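Local coordinates for protein alpha-glucosidase (PDB 5HQA) that hydrolyses alpha-glucosides as a calcium-binding, chloride-activated family 97 glycoside hydrolase, captured here with the inhibitor acarbose bound in its pocket, at residues 487-496 with 526-537; 617-625 with 645-653. All coordinates share one frame; numbering follows the deposited sequence.

In the fold
Contact 1 is a buried contact, 15 of its 17 touching residues being buried, against 7 of 12 in contact 2; their centres lie about 17 and 27 Å from the centre of the chain. Contact 1 joins the loop 487-496 to the outermost strand 527-529 of the parallel catalytic sheet and to the start of helix 534-538. Contact 2 belongs to the C-terminal beta domain, where the ends of strands 611-618 and 643-648 run into loops. In both, one carboxylate oxygen takes two backbone N-H groups and water links the segments; contact 1 adds an aromatic pair and a tyrosine hydroxyl bond, contact 2 a threonine hydroxyl. They do not touch, their nearest atoms being about 10 Å apart.

Contact 1. Residues 487-496 with 526-537; sequences PMDFTPGIFD and PIQMAADLPKNY
The Y537 ring turns its edge toward one face of F495, a T-shaped pair with planes at 71° and centroids 4.9 Å apart; Y537 CD1 lies over that face toward the rim, while N536 O sits at the F495 edge. Y537 CG is anti to its own carbonyl carbon (chi1 -66°), which places the ring edge at F495 and lets OH donate to G493 O (2.5 Å), tilted from the carbonyl plane; OH also accepts D532 N.

The D532 carboxylate is gripped at both oxygens. OD2 takes F495 N at 2.7 Å on its anti side and D496 N at 2.9 Å nearly along the C-O axis. L533 N and N536 ND2 reach OD1 from the same face, the latter at 2.9 Å with OD1 in the amide plane. With an alanine in place of D532, the N-H groups of F495 and D496 would probably be left without their acceptor, and the N536 amide freer to turn.

Further along, A531 N donates to P492 O (3.1 Å, 156°), and T491 CG2 lies against M529 SD. D489, held by Y266, H436 and N434, shares a bridging water with M529 N. This loop packs on the last strand of the TIM-barrel catalytic domain, with the T491 side chain about 6 Å from the bound acarbose unit.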
# COMPACT_ATOMS: atom_id res chain seq x y z
N PRO A 487 3.32 -2.22 -0.36
CA PRO A 487 3.76 -1.57 -1.61
C PRO A 487 2.66 -0.75 -2.29
O PRO A 487 1.47 -1.03 -2.15
CB PRO A 487 4.19 -2.75 -2.50
CG PRO A 487 3.57 -3.98 -1.86
CD PRO A 487 3.51 -3.68 -0.38
N MET A 488 3.08 0.27 -3.03
CA MET A 488 2.14 1.11 -3.76
C MET A 488 2.59 1.28 -5.19
O MET A 488 3.76 1.57 -5.44
CB MET A 488 1.98 2.48 -3.11
CG MET A 488 1.06 3.40 -3.92
SD MET A 488 0.96 5.06 -3.24
CE MET A 488 -0.19 5.83 -4.39
N ASP A 489 1.65 1.12 -6.12
CA ASP A 489 1.83 1.44 -7.54
C ASP A 489 1.59 2.94 -7.72
O ASP A 489 0.49 3.38 -8.07
CB ASP A 489 0.88 0.60 -8.39
CG ASP A 489 1.10 0.78 -9.90
OD1 ASP A 489 2.28 0.81 -10.35
OD2 ASP A 489 0.08 0.85 -10.65
N PHE A 490 2.63 3.74 -7.47
CA PHE A 490 2.53 5.20 -7.54
C PHE A 490 2.65 5.72 -8.97
O PHE A 490 2.18 6.84 -9.26
CB PHE A 490 3.62 5.83 -6.66
CG PHE A 490 3.56 7.34 -6.60
CD1 PHE A 490 2.77 7.97 -5.64
CD2 PHE A 490 4.27 8.12 -7.50
CE1 PHE A 490 2.69 9.36 -5.58
CE2 PHE A 490 4.19 9.52 -7.46
CZ PHE A 490 3.40 10.13 -6.50
N THR A 491 3.23 4.93 -9.88
CA THR A 491 3.67 5.26 -11.24
C THR A 491 4.59 6.48 -11.22
O THR A 491 4.22 7.56 -11.70
CB THR A 491 2.48 5.45 -12.21
OG1 THR A 491 1.82 6.70 -11.99
CG2 THR A 491 1.46 4.31 -12.06
N PRO A 492 5.81 6.34 -10.71
CA PRO A 492 6.76 7.46 -10.68
C PRO A 492 7.35 7.73 -12.06
O PRO A 492 7.06 7.05 -13.04
CB PRO A 492 7.82 6.96 -9.70
CG PRO A 492 7.83 5.49 -9.91
CD PRO A 492 6.39 5.12 -10.12
N GLY A 493 8.21 8.75 -12.12
CA GLY A 493 9.07 8.93 -13.28
C GLY A 493 8.56 9.85 -14.37
O GLY A 493 8.83 9.61 -15.55
N ILE A 494 7.86 10.92 -14.02
CA ILE A 494 7.45 11.89 -15.03
C ILE A 494 8.62 12.82 -15.31
O ILE A 494 9.13 13.50 -14.40
CB ILE A 494 6.20 12.68 -14.58
CG1 ILE A 494 4.99 11.74 -14.48
CG2 ILE A 494 5.88 13.80 -15.57
CD1 ILE A 494 4.63 11.04 -15.79
N PHE A 495 9.06 12.86 -16.57
CA PHE A 495 10.19 13.68 -17.00
C PHE A 495 9.77 14.98 -17.64
O PHE A 495 10.49 15.98 -17.51
CB PHE A 495 11.06 12.92 -18.00
CG PHE A 495 12.12 12.06 -17.36
CD1 PHE A 495 12.00 11.65 -16.05
CD2 PHE A 495 13.25 11.69 -18.07
CE1 PHE A 495 12.98 10.85 -15.46
CE2 PHE A 495 14.24 10.91 -17.49
CZ PHE A 495 14.11 10.49 -16.19
N ASP A 496 8.65 15.00 -18.36
CA ASP A 496 8.10 16.26 -18.86
C ASP A 496 7.11 16.76 -17.82
O ASP A 496 5.97 16.27 -17.73
CB ASP A 496 7.46 16.10 -20.23
CG ASP A 496 6.77 17.38 -20.70
OD1 ASP A 496 7.07 18.46 -20.13
OD2 ASP A 496 5.94 17.32 -21.64
N PRO A 526 7.00 -3.89 -5.98
CA PRO A 526 7.74 -4.89 -6.77
C PRO A 526 7.65 -4.64 -8.26
O PRO A 526 8.52 -5.11 -9.01
CB PRO A 526 7.06 -6.21 -6.39
CG PRO A 526 5.67 -5.81 -6.02
CD PRO A 526 5.81 -4.47 -5.33
N ILE A 527 6.63 -3.93 -8.72
CA ILE A 527 6.60 -3.41 -10.09
C ILE A 527 6.60 -1.89 -10.00
O ILE A 527 5.88 -1.31 -9.18
CB ILE A 527 5.40 -3.93 -10.91
CG1 ILE A 527 4.07 -3.64 -10.23
CG2 ILE A 527 5.56 -5.43 -11.19
CD1 ILE A 527 2.87 -3.87 -11.15
N GLN A 528 7.45 -1.26 -10.80
CA GLN A 528 7.59 0.18 -10.83
C GLN A 528 7.36 0.63 -12.26
O GLN A 528 7.99 0.11 -13.19
CB GLN A 528 8.99 0.61 -10.36
CG GLN A 528 9.27 0.37 -8.86
CD GLN A 528 8.64 1.43 -7.95
OE1 GLN A 528 7.74 2.16 -8.36
NE2 GLN A 528 9.12 1.51 -6.72
N MET A 529 6.46 1.58 -12.45
CA MET A 529 6.24 2.12 -13.78
C MET A 529 7.23 3.23 -14.05
O MET A 529 7.57 4.01 -13.15
CB MET A 529 4.81 2.64 -13.92
CG MET A 529 4.40 2.82 -15.37
SD MET A 529 2.69 3.41 -15.42
CE MET A 529 2.34 3.20 -17.17
N ALA A 530 7.70 3.30 -15.28
CA ALA A 530 8.22 4.54 -15.84
C ALA A 530 7.03 5.15 -16.57
O ALA A 530 6.70 4.75 -17.69
CB ALA A 530 9.41 4.29 -16.77
N ALA A 531 6.36 6.09 -15.90
CA ALA A 531 5.01 6.49 -16.27
C ALA A 531 4.93 7.40 -17.49
O ALA A 531 3.85 7.53 -18.07
CB ALA A 531 4.35 7.21 -15.09
N ASP A 532 6.04 8.03 -17.91
CA ASP A 532 5.93 9.08 -18.91
C ASP A 532 5.85 8.51 -20.32
O ASP A 532 6.05 7.32 -20.57
CB ASP A 532 7.13 10.03 -18.80
CG ASP A 532 6.78 11.46 -19.17
OD1 ASP A 532 5.76 11.68 -19.87
OD2 ASP A 532 7.54 12.36 -18.76
N LEU A 533 5.56 9.40 -21.27
CA LEU A 533 5.62 9.04 -22.68
C LEU A 533 7.06 8.70 -23.06
O LEU A 533 7.99 9.39 -22.63
CB LEU A 533 5.11 10.19 -23.55
CG LEU A 533 3.78 10.84 -23.13
CD1 LEU A 533 3.41 11.98 -24.07
CD2 LEU A 533 2.70 9.79 -23.10
N PRO A 534 7.27 7.66 -23.87
CA PRO A 534 8.65 7.30 -24.25
C PRO A 534 9.48 8.46 -24.77
O PRO A 534 10.66 8.59 -24.40
CB PRO A 534 8.44 6.22 -25.32
CG PRO A 534 7.14 5.57 -24.91
CD PRO A 534 6.28 6.70 -24.40
N LYS A 535 8.91 9.34 -25.61
CA LYS A 535 9.70 10.43 -26.16
C LYS A 535 10.25 11.34 -25.07
O LYS A 535 11.29 11.97 -25.26
CB LYS A 535 8.87 11.24 -27.15
CG LYS A 535 7.71 11.97 -26.52
CD LYS A 535 6.93 12.79 -27.55
CE LYS A 535 5.78 13.53 -26.89
NZ LYS A 535 5.00 14.33 -27.87
N ASN A 536 9.57 11.41 -23.92
CA ASN A 536 10.05 12.28 -22.85
C ASN A 536 11.26 11.68 -22.15
O ASN A 536 12.09 12.42 -21.62
CB ASN A 536 8.91 12.56 -21.88
CG ASN A 536 7.86 13.44 -22.50
OD1 ASN A 536 8.17 14.24 -23.38
ND2 ASN A 536 6.60 13.29 -22.08
N TYR A 537 11.39 10.36 -22.16
CA TYR A 537 12.61 9.74 -21.66
C TYR A 537 13.76 9.90 -22.65
O TYR A 537 14.90 10.14 -22.25
CB TYR A 537 12.36 8.26 -21.35
CG TYR A 537 11.39 8.07 -20.21
CD1 TYR A 537 11.61 8.68 -18.98
CD2 TYR A 537 10.25 7.30 -20.36
CE1 TYR A 537 10.73 8.51 -17.93
CE2 TYR A 537 9.36 7.12 -19.31
CZ TYR A 537 9.61 7.73 -18.09
OH TYR A 537 8.74 7.57 -17.03
O HOH W 1 5.37 2.70 -7.42
O HOH W 2 4.54 2.22 -10.13
O HOH W 3 4.56 14.18 -19.27
O HOH W 4 4.37 15.23 -21.94
O HOH W 5 6.88 16.57 -24.53

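Contact 2. Residues 617-625 with 645-653; sequences KDGKNAEWK and TLKLATSGG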
# COMPACT_ATOMS: atom_id res chain seq x y z
N LYS A 617 21.13 14.42 -8.38
CA LYS A 617 20.66 15.35 -7.37
C LYS A 617 20.21 16.65 -8.02
O LYS A 617 20.50 16.94 -9.19
CB LYS A 617 21.74 15.65 -6.33
CG LYS A 617 23.04 16.16 -6.95
CD LYS A 617 24.03 16.56 -5.86
CE LYS A 617 25.45 16.51 -6.37
NZ LYS A 617 26.40 17.15 -5.42
N ASP A 618 19.48 17.44 -7.23
CA ASP A 618 19.04 18.76 -7.67
C ASP A 618 20.24 19.62 -8.02
O ASP A 618 21.23 19.66 -7.27
CB ASP A 618 18.22 19.43 -6.58
CG ASP A 618 16.90 18.73 -6.33
OD1 ASP A 618 16.61 18.40 -5.15
OD2 ASP A 618 16.16 18.51 -7.30
N GLY A 619 20.16 20.31 -9.15
CA GLY A 619 21.16 21.30 -9.47
C GLY A 619 21.19 22.43 -8.46
O GLY A 619 20.26 22.65 -7.68
N LYS A 620 22.30 23.18 -8.51
CA LYS A 620 22.54 24.30 -7.61
C LYS A 620 21.33 25.23 -7.48
O LYS A 620 20.96 25.63 -6.37
CB LYS A 620 23.75 25.07 -8.13
CG LYS A 620 24.14 26.30 -7.35
CD LYS A 620 25.53 26.75 -7.80
CE LYS A 620 25.53 28.19 -8.30
NZ LYS A 620 26.81 28.50 -8.99
N ASN A 621 20.70 25.58 -8.60
CA ASN A 621 19.61 26.55 -8.60
C ASN A 621 18.24 25.93 -8.77
O ASN A 621 17.26 26.65 -9.01
CB ASN A 621 19.85 27.59 -9.71
CG ASN A 621 21.18 28.28 -9.55
OD1 ASN A 621 21.54 28.69 -8.45
ND2 ASN A 621 21.93 28.40 -10.63
N ALA A 622 18.13 24.61 -8.64
CA ALA A 622 16.84 23.94 -8.80
C ALA A 622 15.83 24.43 -7.76
O ALA A 622 16.17 24.67 -6.60
CB ALA A 622 17.01 22.43 -8.66
N GLU A 623 14.59 24.59 -8.20
CA GLU A 623 13.45 24.79 -7.31
C GLU A 623 12.21 24.41 -8.11
O GLU A 623 12.13 24.70 -9.30
CB GLU A 623 13.38 26.24 -6.79
CG GLU A 623 13.16 27.30 -7.85
CD GLU A 623 11.68 27.54 -8.16
OE1 GLU A 623 11.39 28.16 -9.21
OE2 GLU A 623 10.81 27.12 -7.36
N TRP A 624 11.25 23.76 -7.44
CA TRP A 624 10.25 23.00 -8.21
C TRP A 624 9.34 23.88 -9.06
O TRP A 624 8.84 23.42 -10.08
CB TRP A 624 9.42 22.11 -7.28
CG TRP A 624 8.43 22.82 -6.39
CD1 TRP A 624 8.63 23.23 -5.10
CD2 TRP A 624 7.07 23.17 -6.71
NE1 TRP A 624 7.49 23.82 -4.60
CE2 TRP A 624 6.52 23.79 -5.56
CE3 TRP A 624 6.27 23.03 -7.85
CZ2 TRP A 624 5.20 24.27 -5.53
CZ3 TRP A 624 4.97 23.51 -7.82
CH2 TRP A 624 4.44 24.11 -6.66
N LYS A 625 9.10 25.14 -8.66
CA LYS A 625 8.06 25.93 -9.31
C LYS A 625 8.43 26.29 -10.74
O LYS A 625 7.69 25.99 -11.69
CB LYS A 625 7.76 27.19 -8.50
CG LYS A 625 7.13 26.87 -7.15
CD LYS A 625 6.85 28.12 -6.33
CE LYS A 625 6.19 27.75 -5.00
NZ LYS A 625 6.11 28.94 -4.11
N THR A 645 26.33 14.71 2.34
CA THR A 645 25.41 15.80 2.65
C THR A 645 24.41 15.88 1.50
O THR A 645 24.79 16.21 0.37
CB THR A 645 26.16 17.12 2.81
OG1 THR A 645 27.10 17.00 3.88
CG2 THR A 645 25.18 18.24 3.13
N LEU A 646 23.16 15.54 1.79
CA LEU A 646 22.10 15.70 0.80
C LEU A 646 21.60 17.14 0.83
O LEU A 646 21.26 17.66 1.90
CB LEU A 646 20.95 14.74 1.10
CG LEU A 646 21.34 13.26 1.12
CD1 LEU A 646 20.15 12.40 1.54
CD2 LEU A 646 21.86 12.84 -0.25
N LYS A 647 21.56 17.78 -0.33
CA LYS A 647 21.02 19.13 -0.46
C LYS A 647 19.81 19.03 -1.38
O LYS A 647 19.95 18.97 -2.61
CB LYS A 647 22.06 20.11 -0.99
CG LYS A 647 23.30 20.14 -0.14
CD LYS A 647 23.58 21.53 0.38
CE LYS A 647 25.04 21.61 0.82
NZ LYS A 647 25.56 23.01 0.87
N LEU A 648 18.63 19.01 -0.78
CA LEU A 648 17.38 18.82 -1.50
C LEU A 648 16.77 20.18 -1.80
O LEU A 648 16.62 21.01 -0.90
CB LEU A 648 16.42 17.96 -0.67
CG LEU A 648 16.54 16.42 -0.73
CD1 LEU A 648 17.97 15.94 -0.79
CD2 LEU A 648 15.80 15.76 0.42
N ALA A 649 16.43 20.41 -3.07
CA ALA A 649 15.75 21.65 -3.44
C ALA A 649 14.32 21.63 -2.90
O ALA A 649 13.85 20.62 -2.35
CB ALA A 649 15.74 21.83 -4.95
N THR A 650 13.61 22.75 -3.04
CA THR A 650 12.19 22.75 -2.72
C THR A 650 11.48 21.67 -3.53
O THR A 650 11.64 21.60 -4.76
CB THR A 650 11.56 24.11 -2.98
OG1 THR A 650 11.80 24.51 -4.33
CG2 THR A 650 12.15 25.16 -2.01
N SER A 651 10.72 20.82 -2.84
CA SER A 651 10.13 19.60 -3.40
C SER A 651 11.13 18.86 -4.28
O SER A 651 10.82 18.41 -5.39
CB SER A 651 8.84 19.92 -4.17
OG SER A 651 8.06 18.73 -4.26
N GLY A 652 12.35 18.73 -3.77
CA GLY A 652 13.42 18.07 -4.47
C GLY A 652 13.74 16.69 -3.91
O GLY A 652 13.03 16.13 -3.07
N GLY A 653 14.84 16.13 -4.41
CA GLY A 653 15.21 14.78 -4.04
C GLY A 653 16.57 14.43 -4.58
O GLY A 653 17.18 15.20 -5.34
O HOH W 6 19.06 17.00 -4.39
O HOH W 7 21.79 19.15 -4.58
O HOH W 8 15.35 25.05 -3.99
O HOH W 9 10.61 27.02 -4.70
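D618 OD1 accepts two backbone N-H groups from the facing segment: A649 N at 2.9 Å (166°), from above the carboxylate plane, and G653 N at 3.0 Å, on the syn side. The two donors arrive from opposite faces of the plane, so this one oxygen ties both ends of the loop 649-653. D618 CG is anti to its own carbonyl carbon (chi1 -67°), which places OD1 between A649 N and G653 N, and OD2 is bonded to T512. A side chain on G652 would run into OD1, consistent with the glycine there.

The peptide groups beside D618 are served by water. One water accepts D618 N and lies near K647 O and G653 O; another lies within hydrogen-bonding distance of D618 O and K647 O; a third donates to A622 O and accepts T650 N.

Farther along, W624 N donates to T650 OG1 (3.2 Å, 155°), and a water joins that hydroxyl to E623 OE2, which also takes K625 N. E623 OE1 is satisfied by N626. T650 O lies at the indole edge, and S651 CB approaches W624 CD1 to 3.4 Å, while S651 OG is bonded to Q510 and K515. A622 CB meets A649 CB at 4.0 Å.

Strand 611-618 lies between 653-660 and 631-638 in the antiparallel sheet of the C-terminal domain, while 643-648 pairs with 596-601; K617 and L646 both touch T654 of strand 653-660, and W624 touches A504 and Q510.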